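Local coordinates for protein pyruvate-formate lyase-activating enzyme (Bacteroides vulgatus ATCC 8482, PDB 3CAN) that belongs to the radical SAM superfamily of enzymes and here forms a parallel beta/alpha domain of the kind related to the TIM barrel, at residues L57-L62 with Y96-L101; I128-P133 with K177-G182; K83-V88 with A116-S121; R35-T40 with R53-L58. All blocks are in the same frame, centred on the assembly; numbering follows the deposited sequence. Where two conformers were deposited one is given.

Contact 1 of 4, residues L57-L62 with Y96-L101; sequences LLLIDL and YIRIPL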
loop_
_atom_site.group_PDB
_atom_site.type_symbol
_atom_site.label_atom_id
_atom_site.label_comp_id
_atom_site.label_asym_id
_atom_site.label_seq_id
_atom_site.Cartn_x
_atom_site.Cartn_y
_atom_site.Cartn_z
ATOM N N LEU A 57 2.616 8.126 -11.904
ATOM C CA LEU A 57 3.072 6.744 -11.770
ATOM C C LEU A 57 1.921 5.785 -12.000
ATOM O O LEU A 57 0.815 6.019 -11.492
ATOM C CB LEU A 57 3.594 6.527 -10.343
ATOM C CG LEU A 57 4.107 5.155 -9.959
ATOM C CD1 LEU A 57 5.385 4.833 -10.751
ATOM C CD2 LEU A 57 4.376 5.084 -8.437
ATOM N N LEU A 58 2.173 4.712 -12.751
ATOM C CA LEU A 58 1.200 3.641 -12.889
ATOM C C LEU A 58 1.615 2.465 -12.023
ATOM O O LEU A 58 2.810 2.210 -11.822
ATOM C CB LEU A 58 1.072 3.167 -14.339
ATOM C CG LEU A 58 0.527 4.106 -15.413
ATOM C CD1 LEU A 58 0.072 3.313 -16.629
ATOM C CD2 LEU A 58 -0.587 5.045 -14.906
ATOM N N LEU A 59 0.616 1.752 -11.516
ATOM C CA LEU A 59 0.805 0.542 -10.727
ATOM C C LEU A 59 0.103 -0.579 -11.467
ATOM O O LEU A 59 -1.050 -0.431 -11.859
ATOM C CB LEU A 59 0.173 0.703 -9.337
ATOM C CG LEU A 59 0.532 1.980 -8.576
ATOM C CD1 LEU A 59 -0.327 2.119 -7.326
ATOM C CD2 LEU A 59 2.031 1.996 -8.226
ATOM N N ILE A 60 0.794 -1.686 -11.706
ATOM C CA ILE A 60 0.145 -2.834 -12.338
ATOM C C ILE A 60 0.493 -4.105 -11.588
ATOM O O ILE A 60 1.665 -4.338 -11.284
ATOM C CB ILE A 60 0.549 -2.979 -13.833
ATOM C CG1 ILE A 60 0.200 -1.709 -14.608
ATOM C CG2 ILE A 60 -0.164 -4.171 -14.463
ATOM C CD1 ILE A 60 0.805 -1.616 -16.024
ATOM N N ASP A 61 -0.522 -4.930 -11.314
ATOM C CA ASP A 61 -0.335 -6.234 -10.683
ATOM C C ASP A 61 -0.004 -7.259 -11.765
ATOM O O ASP A 61 -0.652 -7.290 -12.811
ATOM C CB ASP A 61 -1.613 -6.701 -9.980
ATOM C CG ASP A 61 -1.930 -5.913 -8.741
ATOM O OD1 ASP A 61 -1.122 -5.068 -8.325
ATOM O OD2 ASP A 61 -3.021 -6.144 -8.181
ATOM N N LEU A 62 0.987 -8.100 -11.497
ATOM C CA LEU A 62 1.299 -9.228 -12.372
ATOM C C LEU A 62 1.220 -10.518 -11.556
ATOM O O LEU A 62 2.225 -11.050 -11.099
ATOM C CB LEU A 62 2.680 -9.036 -12.980
ATOM C CG LEU A 62 3.135 -10.040 -14.029
ATOM C CD1 LEU A 62 2.119 -10.076 -15.177
ATOM C CD2 LEU A 62 4.531 -9.680 -14.523
ATOM N N TYR A 96 5.271 0.755 -11.565
ATOM C CA TYR A 96 5.652 -0.279 -10.616
ATOM C C TYR A 96 4.881 -1.547 -10.973
ATOM O O TYR A 96 3.712 -1.485 -11.383
ATOM C CB TYR A 96 5.236 0.067 -9.176
ATOM C CG TYR A 96 5.964 1.167 -8.441
ATOM C CD1 TYR A 96 6.888 1.996 -9.054
ATOM C CD2 TYR A 96 5.665 1.404 -7.101
ATOM C CE1 TYR A 96 7.525 3.024 -8.333
ATOM C CE2 TYR A 96 6.289 2.408 -6.384
ATOM C CZ TYR A 96 7.219 3.210 -7.004
ATOM O OH TYR A 96 7.817 4.208 -6.272
ATOM N N ILE A 97 5.526 -2.690 -10.765
ATOM C CA ILE A 97 4.872 -3.984 -10.867
ATOM C C ILE A 97 4.751 -4.583 -9.464
ATOM O O ILE A 97 5.722 -4.619 -8.715
ATOM C CB ILE A 97 5.667 -4.945 -11.771
ATOM C CG1 ILE A 97 5.664 -4.430 -13.214
ATOM C CG2 ILE A 97 5.070 -6.363 -11.693
ATOM C CD1 ILE A 97 4.308 -4.539 -13.939
ATOM N N ARG A 98 3.556 -5.045 -9.115
ATOM C CA ARG A 98 3.321 -5.730 -7.861
ATOM C C ARG A 98 2.985 -7.192 -8.107
ATOM O O ARG A 98 2.158 -7.507 -8.960
ATOM C CB ARG A 98 2.204 -5.046 -7.084
ATOM C CG ARG A 98 2.542 -3.606 -6.744
ATOM C CD ARG A 98 1.928 -2.657 -7.743
ATOM N NE ARG A 98 0.500 -2.505 -7.454
ATOM C CZ ARG A 98 0.009 -1.730 -6.485
ATOM N NH1 ARG A 98 0.824 -1.010 -5.710
ATOM N NH2 ARG A 98 -1.310 -1.660 -6.299
ATOM N N ILE A 99 3.642 -8.077 -7.362
ATOM C CA ILE A 99 3.388 -9.505 -7.446
ATOM C C ILE A 99 3.036 -10.005 -6.048
ATOM O O ILE A 99 3.916 -10.169 -5.209
ATOM C CB ILE A 99 4.584 -10.272 -8.015
ATOM C CG1 ILE A 99 4.952 -9.728 -9.397
ATOM C CG2 ILE A 99 4.262 -11.807 -8.079
ATOM C CD1 ILE A 99 6.211 -10.383 -9.991
ATOM N N PRO A 100 1.739 -10.193 -5.778
ATOM C CA PRO A 100 1.358 -10.847 -4.535
ATOM C C PRO A 100 1.881 -12.265 -4.639
ATOM O O PRO A 100 1.549 -12.957 -5.595
ATOM C CB PRO A 100 -0.176 -10.767 -4.546
ATOM C CG PRO A 100 -0.506 -9.684 -5.550
ATOM C CD PRO A 100 0.560 -9.833 -6.586
ATOM N N LEU A 101 2.761 -12.648 -3.717
ATOM C CA LEU A 101 3.569 -13.851 -3.862
ATOM C C LEU A 101 3.000 -14.938 -2.955
ATOM O O LEU A 101 3.040 -14.813 -1.737
ATOM C CB LEU A 101 5.022 -13.542 -3.504
ATOM C CG LEU A 101 6.072 -14.589 -3.885
ATOM C CD1 LEU A 101 6.155 -14.805 -5.411
ATOM C CD2 LEU A 101 7.432 -14.195 -3.333
#
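Asp-61 and Arg-98 pair their charges on one face of the sheet, above a ladder of four backbone bonds that joins the parallel strands 57-61 and 96-101. Ile-60 stands mid-ladder: its N gives to Tyr-96 O (2.9 Å) and its O takes Arg-98 N (3.0 Å). Leu-58 O accepts from Tyr-96 N before it, and Arg-98 O from Leu-62 N after it. Toward the other neighbouring strand, Leu-59 bonds to the backbones of Val-37 and Thr-39, and Asp-61 N to Thr-40 OG1. In the salt bridge Arg-98 NE lies 3.2 Å from Asp-61 OD1, in a bent bond (144°) with the oxygen tilted out of the guanidinium plane. Bends at chi2 (97°) and chi3 (77°) fold the arginine over, so that one guanidinium face lies on Leu-59 CB, 3.7 Å from NE. A long chain with a flat end suits this double task. On the same sheet face Leu-57 CD2 makes a CH-pi contact over the Tyr-96 ring. Opposite, Ile-97 CD1 is 4.1 Å from Ile-60 CB, and helix 79-90 packs on both isoleucines. One face is thus wholly aliphatic toward the helices; the other mixes apolar groups with an ion pair whose bent bond may make it weaker than a straight one.

Contact 2 of 4, residues I128-P133 with K177-G182; sequences IINLLP and KATIGG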
loop_
_atom_site.group_PDB
_atom_site.type_symbol
_atom_site.label_atom_id
_atom_site.label_comp_id
_atom_site.label_asym_id
_atom_site.label_seq_id
_atom_site.Cartn_x
_atom_site.Cartn_y
_atom_site.Cartn_z
ATOM N N ILE A 128 10.364 -0.403 -9.930
ATOM C CA ILE A 128 10.578 -1.427 -8.927
ATOM C C ILE A 128 9.529 -2.514 -9.126
ATOM O O ILE A 128 8.435 -2.260 -9.656
ATOM C CB ILE A 128 10.469 -0.860 -7.479
ATOM C CG1 ILE A 128 10.989 -1.853 -6.434
ATOM C CG2 ILE A 128 9.015 -0.485 -7.129
ATOM C CD1 ILE A 128 12.423 -2.158 -6.543
ATOM N N ILE A 129 9.895 -3.729 -8.743
ATOM C CA ILE A 129 8.963 -4.839 -8.648
ATOM C C ILE A 129 8.794 -5.163 -7.161
ATOM O O ILE A 129 9.760 -5.539 -6.495
ATOM C CB ILE A 129 9.461 -6.073 -9.410
ATOM C CG1 ILE A 129 9.684 -5.759 -10.895
ATOM C CG2 ILE A 129 8.461 -7.228 -9.275
ATOM C CD1 ILE A 129 10.502 -6.831 -11.636
ATOM N N ASN A 130 7.578 -4.997 -6.653
ATOM C CA ASN A 130 7.258 -5.285 -5.256
ATOM C C ASN A 130 6.694 -6.687 -5.107
ATOM O O ASN A 130 5.598 -6.973 -5.605
ATOM C CB ASN A 130 6.231 -4.291 -4.721
ATOM C CG ASN A 130 6.709 -2.871 -4.813
ATOM O OD1 ASN A 130 7.610 -2.465 -4.077
ATOM N ND2 ASN A 130 6.129 -2.109 -5.741
ATOM N N LEU A 131 7.453 -7.559 -4.455
ATOM C CA LEU A 131 6.973 -8.894 -4.099
ATOM C C LEU A 131 6.277 -8.784 -2.742
ATOM O O LEU A 131 6.887 -8.378 -1.756
ATOM C CB LEU A 131 8.124 -9.910 -4.047
ATOM C CG LEU A 131 8.977 -10.054 -5.312
ATOM C CD1 LEU A 131 10.009 -11.177 -5.138
ATOM C CD2 LEU A 131 8.094 -10.295 -6.533
ATOM N N LEU A 132 4.993 -9.110 -2.709
ATOM C CA LEU A 132 4.175 -8.969 -1.508
ATOM C C LEU A 132 3.787 -10.359 -0.997
ATOM O O LEU A 132 2.787 -10.930 -1.446
ATOM C CB LEU A 132 2.930 -8.140 -1.830
ATOM C CG LEU A 132 3.222 -6.851 -2.602
ATOM C CD1 LEU A 132 1.945 -6.192 -3.095
ATOM C CD2 LEU A 132 4.038 -5.885 -1.739
ATOM N N PRO A 133 4.585 -10.915 -0.071
ATOM C CA PRO A 133 4.283 -12.259 0.408
ATOM C C PRO A 133 2.903 -12.370 1.036
ATOM O O PRO A 133 2.469 -11.497 1.809
ATOM C CB PRO A 133 5.385 -12.530 1.440
ATOM C CG PRO A 133 6.487 -11.630 1.051
ATOM C CD PRO A 133 5.809 -10.390 0.551
ATOM N N LYS A 177 14.878 -4.450 -10.944
ATOM C CA LYS A 177 14.921 -3.958 -9.569
ATOM C C LYS A 177 13.728 -4.519 -8.814
ATOM O O LYS A 177 12.578 -4.284 -9.192
ATOM C CB LYS A 177 14.852 -2.432 -9.545
ATOM C CG LYS A 177 15.956 -1.725 -10.306
ATOM C CD LYS A 177 15.740 -0.221 -10.295
ATOM C CE LYS A 177 16.842 0.499 -11.054
ATOM N NZ LYS A 177 16.507 1.931 -11.317
ATOM N N ALA A 178 14.007 -5.250 -7.744
ATOM C CA ALA A 178 12.974 -5.937 -6.981
ATOM C C ALA A 178 13.199 -5.818 -5.486
ATOM O O ALA A 178 14.350 -5.695 -5.016
ATOM C CB ALA A 178 12.923 -7.392 -7.376
ATOM N N THR A 179 12.099 -5.873 -4.750
ATOM C CA THR A 179 12.131 -5.786 -3.297
ATOM C C THR A 179 10.968 -6.566 -2.719
ATOM O O THR A 179 9.998 -6.850 -3.417
ATOM C CB THR A 179 12.063 -4.315 -2.818
ATOM O OG1 THR A 179 12.421 -4.241 -1.433
ATOM C CG2 THR A 179 10.653 -3.711 -3.029
ATOM N N ILE A 180 11.079 -6.912 -1.437
ATOM C CA ILE A 180 9.984 -7.512 -0.688
ATOM C C ILE A 180 9.216 -6.399 0.012
ATOM O O ILE A 180 9.809 -5.536 0.666
ATOM C CB ILE A 180 10.500 -8.519 0.377
ATOM C CG1 ILE A 180 11.287 -9.653 -0.273
ATOM C CG2 ILE A 180 9.347 -9.087 1.185
ATOM C CD1 ILE A 180 10.470 -10.519 -1.181
ATOM N N GLY A 181 7.896 -6.411 -0.126
ATOM C CA GLY A 181 7.059 -5.400 0.494
ATOM C C GLY A 181 6.836 -4.224 -0.424
ATOM O O GLY A 181 7.455 -4.122 -1.485
ATOM N N GLY A 182 5.942 -3.333 0.001
ATOM C CA GLY A 182 5.525 -2.198 -0.807
ATOM C C GLY A 182 6.559 -1.094 -0.790
ATOM O O GLY A 182 6.311 -0.007 -1.327
#
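Leu-131 and Ile-180 cross at a slant on one face of the strand pair 128-133 and 178-180, with Ile-180 CD1 3.8 Å from Leu-131 CB. The two branches of Ile-180 divide the work. Its CG1 arm carries CD1 to the leucine, whereas CG2, anti to the backbone N because chi1 is -60°, meets Pro-133 CD at 3.8 Å. A beta-branched residue suits this place because it can serve two neighbours from one strand position. On the same face Ile-129 lies beside the small Ala-178.

The other face is arranged differently. Thr-179 and Asn-130 run side by side, pointing the same way, and the threonine turns its methyl, CG2, toward Ile-128, whose CG1 lies 3.9 Å off. Ile-128 holds CG1 anti to the backbone N (chi1 -168°), which brings CD1 to within 3.4 Å of Lys-177 O. Farther along, Leu-132 lays CD2 against the backbone of Gly-181, 3.5 Å from its C. Gly-181 has a positive phi of 91°, a conformation open chiefly to glycine, which therefore fits the bend here.

Between the faces runs the parallel ladder, closed by Gly-181 N to Leu-131 O at 2.7 Å. The chemistry implies that main-chain bonds hold this last strand in the sheet. Leu-131 and Ile-180 give helix 161-173 an apolar seat, while Thr-179 and Ile-180 meet His-135 of the second subunit.

Contact 3 of 4, residues K83-V88 with A116-S121; sequences KNIRRV and AEFLAS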
loop_
_atom_site.group_PDB
_atom_site.type_symbol
_atom_site.label_atom_id
_atom_site.label_comp_id
_atom_site.label_asym_id
_atom_site.label_seq_id
_atom_site.Cartn_x
_atom_site.Cartn_y
_atom_site.Cartn_z
ATOM N N LYS A 83 -0.745 -6.795 -22.154
ATOM C CA LYS A 83 -0.850 -5.720 -23.145
ATOM C C LYS A 83 -0.667 -4.344 -22.503
ATOM O O LYS A 83 0.066 -3.494 -23.024
ATOM C CB LYS A 83 -2.214 -5.797 -23.834
ATOM C CG LYS A 83 -2.411 -4.760 -24.903
ATOM C CD LYS A 83 -3.679 -4.989 -25.710
ATOM C CE LYS A 83 -3.554 -6.181 -26.650
ATOM N NZ LYS A 83 -3.963 -7.461 -26.010
ATOM N N ASN A 84 -1.314 -4.133 -21.363
ATOM C CA ASN A 84 -1.227 -2.846 -20.654
ATOM C C ASN A 84 0.171 -2.534 -20.135
ATOM O O ASN A 84 0.621 -1.380 -20.176
ATOM C CB ASN A 84 -2.211 -2.810 -19.482
ATOM C CG ASN A 84 -3.644 -2.582 -19.927
ATOM O OD1 ASN A 84 -3.896 -2.237 -21.092
ATOM N ND2 ASN A 84 -4.600 -2.829 -19.021
ATOM N N ILE A 85 0.852 -3.552 -19.631
ATOM C CA ILE A 85 2.209 -3.368 -19.163
ATOM C C ILE A 85 3.086 -2.987 -20.345
ATOM O O ILE A 85 3.883 -2.053 -20.259
ATOM C CB ILE A 85 2.773 -4.618 -18.441
ATOM C CG1 ILE A 85 1.955 -4.930 -17.178
ATOM C CG2 ILE A 85 4.234 -4.397 -18.114
ATOM C CD1 ILE A 85 2.234 -6.297 -16.577
ATOM N N ARG A 86 2.926 -3.686 -21.472
ATOM C CA ARG A 86 3.702 -3.339 -22.659
ATOM C C ARG A 86 3.403 -1.907 -23.111
ATOM O O ARG A 86 4.317 -1.172 -23.471
ATOM C CB ARG A 86 3.440 -4.324 -23.799
ATOM C CG ARG A 86 4.327 -4.108 -25.023
ATOM C CD ARG A 86 4.222 -5.288 -25.987
ATOM N NE ARG A 86 4.851 -6.485 -25.438
ATOM C CZ ARG A 86 6.161 -6.699 -25.406
ATOM N NH1 ARG A 86 7.017 -5.815 -25.919
ATOM N NH2 ARG A 86 6.624 -7.809 -24.874
ATOM N N ARG A 87 2.132 -1.508 -23.071
ATOM C CA ARG A 87 1.771 -0.167 -23.531
ATOM C C ARG A 87 2.425 0.923 -22.688
ATOM O O ARG A 87 2.941 1.903 -23.239
ATOM C CB ARG A 87 0.258 0.038 -23.584
ATOM C CG ARG A 87 -0.105 1.202 -24.505
ATOM C CD ARG A 87 -1.591 1.413 -24.632
ATOM N NE ARG A 87 -1.874 2.572 -25.486
ATOM C CZ ARG A 87 -1.912 2.545 -26.822
ATOM N NH1 ARG A 87 -2.174 3.659 -27.497
ATOM N NH2 ARG A 87 -1.702 1.413 -27.492
ATOM N N VAL A 88 2.412 0.759 -21.370
ATOM C CA VAL A 88 3.040 1.723 -20.483
ATOM C C VAL A 88 4.554 1.775 -20.715
ATOM O O VAL A 88 5.148 2.858 -20.782
ATOM C CB VAL A 88 2.704 1.411 -19.019
ATOM C CG1 VAL A 88 3.343 2.426 -18.087
ATOM C CG2 VAL A 88 1.169 1.383 -18.837
ATOM N N ALA A 116 10.084 -12.361 -15.214
ATOM C CA ALA A 116 11.320 -11.605 -15.385
ATOM C C ALA A 116 11.662 -11.426 -16.866
ATOM O O ALA A 116 12.052 -10.350 -17.301
ATOM C CB ALA A 116 12.465 -12.305 -14.652
ATOM N N GLU A 117 11.511 -12.493 -17.642
ATOM C CA GLU A 117 11.803 -12.457 -19.065
ATOM C C GLU A 117 10.889 -11.511 -19.813
ATOM O O GLU A 117 11.338 -10.778 -20.693
ATOM C CB GLU A 117 11.730 -13.865 -19.648
ATOM C CG GLU A 117 12.868 -14.740 -19.173
ATOM C CD GLU A 117 12.774 -16.208 -19.536
ATOM O OE1 GLU A 117 11.876 -16.633 -20.309
ATOM O OE2 GLU A 117 13.663 -16.961 -19.057
ATOM N N PHE A 118 9.617 -11.492 -19.439
ATOM C CA PHE A 118 8.669 -10.561 -20.033
ATOM C C PHE A 118 9.082 -9.117 -19.716
ATOM O O PHE A 118 9.275 -8.298 -20.612
ATOM C CB PHE A 118 7.270 -10.885 -19.533
ATOM C CG PHE A 118 6.260 -9.838 -19.846
ATOM C CD1 PHE A 118 5.838 -9.616 -21.139
ATOM C CD2 PHE A 118 5.719 -9.070 -18.830
ATOM C CE1 PHE A 118 4.900 -8.645 -21.417
ATOM C CE2 PHE A 118 4.789 -8.101 -19.092
ATOM C CZ PHE A 118 4.387 -7.865 -20.397
ATOM N N LEU A 119 9.268 -8.835 -18.437
ATOM C CA LEU A 119 9.568 -7.475 -17.998
ATOM C C LEU A 119 10.909 -6.978 -18.528
ATOM O O LEU A 119 11.034 -5.816 -18.960
ATOM C CB LEU A 119 9.503 -7.388 -16.465
ATOM C CG LEU A 119 8.118 -7.627 -15.838
ATOM C CD1 LEU A 119 8.228 -7.717 -14.325
ATOM C CD2 LEU A 119 7.120 -6.532 -16.248
ATOM N N ALA A 120 11.923 -7.844 -18.488
ATOM C CA ALA A 120 13.266 -7.473 -18.937
ATOM C C ALA A 120 13.295 -7.105 -20.423
ATOM O O ALA A 120 14.097 -6.285 -20.864
ATOM C CB ALA A 120 14.232 -8.621 -18.659
ATOM N N SER A 121 12.401 -7.711 -21.190
ATOM C CA SER A 121 12.331 -7.497 -22.635
ATOM C C SER A 121 11.695 -6.167 -23.025
ATOM O O SER A 121 11.816 -5.736 -24.168
ATOM C CB SER A 121 11.570 -8.660 -23.294
ATOM O OG SER A 121 10.178 -8.586 -23.056
HETATM O O HOH W 1 9.850 -6.944 -25.818
#
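The guanidinium of Arg-86 and the ring of Phe-118 meet with their planes 76° apart, NH2 standing 4.0 Å from CE1 in an approach oblique to both groups. At the guanidinium edge, in its plane, sits a water that accepts from Arg-86 NH1 at 3.1 Å and donates to Ser-121 O at 2.8 Å. This water links the two segments, between which no direct hydrogen bond forms. Ile-85 also comes to the ring at a slant, with CG2 3.9 Å from Phe-118 CE2.

With its ring swung anti to the backbone N (chi1 168°), Phe-118 spans the distance between helices whose short axes come no closer than 10.9 Å; a large aromatic suits so wide a spacing. Deeper in, Ile-85 CG2 also meets Leu-119 CD2 at 4.0 Å, branched aliphatic against branched aliphatic. Ser-121 folds its hydroxyl back to give OG-H to Phe-118 O at 2.6 Å. Arginine suits position 86 because its side chain, extended from CB to CD, stands out from the helix and lets the charged end meet water.

Both helices run in roughly the same direction, 27° apart, on one side of the parallel sheet. Ile-85 rests on Ile-60 and Ile-97, and Leu-119 on Ile-97 too, so the pair straddles strand 95-101. Leu-122 packs on Ile-85 and Arg-86 from the following loop. Helix 79-90, strand 95-101 and helix 109-121 are consecutive in the chain, the alternation of helix and strand that marks beta/alpha folds.

Contact 4 of 4, residues R35-T40 with R53-L58; sequences RAVDTT and RNCELL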
loop_
_atom_site.group_PDB
_atom_site.type_symbol
_atom_site.label_atom_id
_atom_site.label_comp_id
_atom_site.label_asym_id
_atom_site.label_seq_id
_atom_site.Cartn_x
_atom_site.Cartn_y
_atom_site.Cartn_z
ATOM N N ARG A 35 0.157 11.619 -7.830
ATOM C CA ARG A 35 -0.911 10.706 -8.240
ATOM C C ARG A 35 -0.388 9.383 -8.792
ATOM O O ARG A 35 0.435 9.365 -9.718
ATOM C CB ARG A 35 -1.758 11.371 -9.327
ATOM C CG ARG A 35 -2.393 12.693 -8.898
ATOM C CD ARG A 35 -2.709 13.561 -10.089
ATOM N NE ARG A 35 -1.511 13.937 -10.832
ATOM C CZ ARG A 35 -1.531 14.681 -11.927
ATOM N NH1 ARG A 35 -2.664 15.185 -12.374
ATOM N NH2 ARG A 35 -0.397 14.952 -12.562
ATOM N N ALA A 36 -0.882 8.279 -8.231
ATOM C CA ALA A 36 -0.561 6.929 -8.718
ATOM C C ALA A 36 -1.857 6.221 -9.035
ATOM O O ALA A 36 -2.815 6.334 -8.275
ATOM C CB ALA A 36 0.210 6.133 -7.665
ATOM N N VAL A 37 -1.877 5.476 -10.130
ATOM C CA VAL A 37 -3.106 4.820 -10.579
ATOM C C VAL A 37 -2.830 3.366 -10.965
ATOM O O VAL A 37 -1.963 3.083 -11.786
ATOM C CB VAL A 37 -3.734 5.525 -11.777
ATOM C CG1 VAL A 37 -5.034 4.824 -12.177
ATOM C CG2 VAL A 37 -3.972 7.036 -11.465
ATOM N N ASP A 38 -3.592 2.462 -10.380
ATOM C CA ASP A 38 -3.604 1.047 -10.767
ATOM C C ASP A 38 -4.388 0.875 -12.064
ATOM O O ASP A 38 -5.614 1.081 -12.086
ATOM C CB ASP A 38 -4.229 0.242 -9.629
ATOM C CG ASP A 38 -4.319 -1.251 -9.899
ATOM O OD1 ASP A 38 -3.976 -1.720 -11.004
ATOM O OD2 ASP A 38 -4.807 -1.962 -8.982
ATOM N N THR A 39 -3.696 0.524 -13.148
ATOM C CA THR A 39 -4.312 0.374 -14.461
ATOM C C THR A 39 -4.364 -1.103 -14.910
ATOM O O THR A 39 -4.598 -1.400 -16.089
ATOM C CB THR A 39 -3.560 1.195 -15.533
ATOM O OG1 THR A 39 -2.209 0.738 -15.620
ATOM C CG2 THR A 39 -3.589 2.707 -15.197
ATOM N N THR A 40 -4.170 -2.016 -13.965
ATOM C CA THR A 40 -4.124 -3.445 -14.263
ATOM C C THR A 40 -5.268 -3.858 -15.187
ATOM O O THR A 40 -5.037 -4.471 -16.235
ATOM C CB THR A 40 -4.172 -4.280 -12.973
ATOM O OG1 THR A 40 -3.124 -3.874 -12.068
ATOM C CG2 THR A 40 -4.040 -5.774 -13.282
ATOM N N ARG A 53 -1.432 10.917 -18.980
ATOM C CA ARG A 53 -1.336 12.360 -19.087
ATOM C C ARG A 53 -1.689 13.086 -17.783
ATOM O O ARG A 53 -1.379 14.276 -17.630
ATOM C CB ARG A 53 -2.225 12.863 -20.222
ATOM C CG ARG A 53 -1.652 12.586 -21.588
ATOM C CD ARG A 53 -2.390 13.369 -22.657
ATOM N NE ARG A 53 -3.569 12.652 -23.101
ATOM C CZ ARG A 53 -3.571 11.696 -24.032
ATOM N NH1 ARG A 53 -4.700 11.093 -24.343
ATOM N NH2 ARG A 53 -2.456 11.328 -24.657
ATOM N N ASN A 54 -2.302 12.368 -16.839
ATOM C CA ASN A 54 -2.843 12.980 -15.637
ATOM C C ASN A 54 -2.410 12.277 -14.352
ATOM O O ASN A 54 -3.129 12.279 -13.354
ATOM C CB ASN A 54 -4.361 13.044 -15.745
ATOM C CG ASN A 54 -4.818 13.951 -16.887
ATOM O OD1 ASN A 54 -4.735 15.185 -16.791
ATOM N ND2 ASN A 54 -5.277 13.341 -17.977
ATOM N N CYS A 55 -1.221 11.686 -14.374
ATOM C CA CYS A 55 -0.657 11.148 -13.140
ATOM C C CYS A 55 0.843 11.042 -13.242
ATOM O O CYS A 55 1.428 11.331 -14.293
ATOM C CB CYS A 55 -1.304 9.814 -12.757
ATOM S SG CYS A 55 -0.808 8.397 -13.771
ATOM N N GLU A 56 1.458 10.660 -12.133
ATOM C CA GLU A 56 2.902 10.567 -12.012
ATOM C C GLU A 56 3.451 9.142 -12.155
ATOM O O GLU A 56 4.633 8.971 -12.461
ATOM C CB GLU A 56 3.336 11.125 -10.658
ATOM C CG GLU A 56 3.447 12.609 -10.594
ATOM C CD GLU A 56 2.131 13.342 -10.683
ATOM O OE1 GLU A 56 1.124 12.922 -10.082
ATOM O OE2 GLU A 56 2.111 14.393 -11.338
ATOM N N LEU A 57 2.616 8.126 -11.904
ATOM C CA LEU A 57 3.072 6.744 -11.770
ATOM C C LEU A 57 1.921 5.785 -12.000
ATOM O O LEU A 57 0.815 6.019 -11.492
ATOM C CB LEU A 57 3.594 6.527 -10.343
ATOM C CG LEU A 57 4.107 5.155 -9.959
ATOM C CD1 LEU A 57 5.385 4.833 -10.751
ATOM C CD2 LEU A 57 4.376 5.084 -8.437
ATOM N N LEU A 58 2.173 4.712 -12.751
ATOM C CA LEU A 58 1.200 3.641 -12.889
ATOM C C LEU A 58 1.615 2.465 -12.023
ATOM O O LEU A 58 2.810 2.210 -11.822
ATOM C CB LEU A 58 1.072 3.167 -14.339
ATOM C CG LEU A 58 0.527 4.106 -15.413
ATOM C CD1 LEU A 58 0.072 3.313 -16.629
ATOM C CD2 LEU A 58 -0.587 5.045 -14.906
HETATM O O HOH W 2 -3.311 16.550 -14.892
HETATM O O HOH W 3 -0.476 16.333 -15.218
#
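Arg-35 grips Glu-56 side-on, NE bonding to OE1 at 2.9 Å and NH2 to OE2 at 2.8 Å, with both oxygens met on their syn sides. The NE bond is nearly straight (173°), and the two flat groups lie 23° apart. Glu-56 OE1 is held twice, since the backbone N of Arg-35 reaches its anti side at 2.8 Å; a bend at chi2 (69°) folds the glutamate back to receive both. A carboxylate, with two oxygens to share, suits this place. The backbones join too, Glu-56 N giving to Arg-35 O at 2.9 Å.

The next shell fixes the guanidinium. Asn-54 O lies over one face, 3.0 Å above the plane, without a hydrogen bond. Waters at the edge link NH1 to Asn-54 OD1 and NH2 to Arg-53 O, while NH1 also gives to Leu-25 O of helix 18-30. Asn-54 ND2 is bonded to Glu-50 O.

Beyond the ion pair the strands run parallel, Val-37 N giving to Leu-57 O at 3.1 Å. The side chains of Thr-39 and Leu-58 cross at about a right angle. Strand 35-38 lies between 6-10 and 57-61, and helix 45-53, the connector of this beta-alpha-beta unit, packs Val-51 on Val-37, Thr-39 and Leu-58.

Overall arrangement
Contacts 4, 1 and 2 follow one another across a single parallel sheet, and contact 3 lies on one side of it. Contacts 4 and 1 share strand 57-61, their centres 12 Å apart, and are joined again where Thr-40 OG1 meets Asp-61 N. Contact 2 begins one strand beyond contact 1, at 9 Å between centres; Tyr-96 packs on Ile-128 there. Contacts 2 and 4, at 18 Å between centres, do not touch. The helices of contact 3 tie the three together: besides resting on the strands of contact 1, they reach contact 2 through Leu-119 on Ile-129, while Asn-84 reaches the loop after strand 35-38 in contact 4.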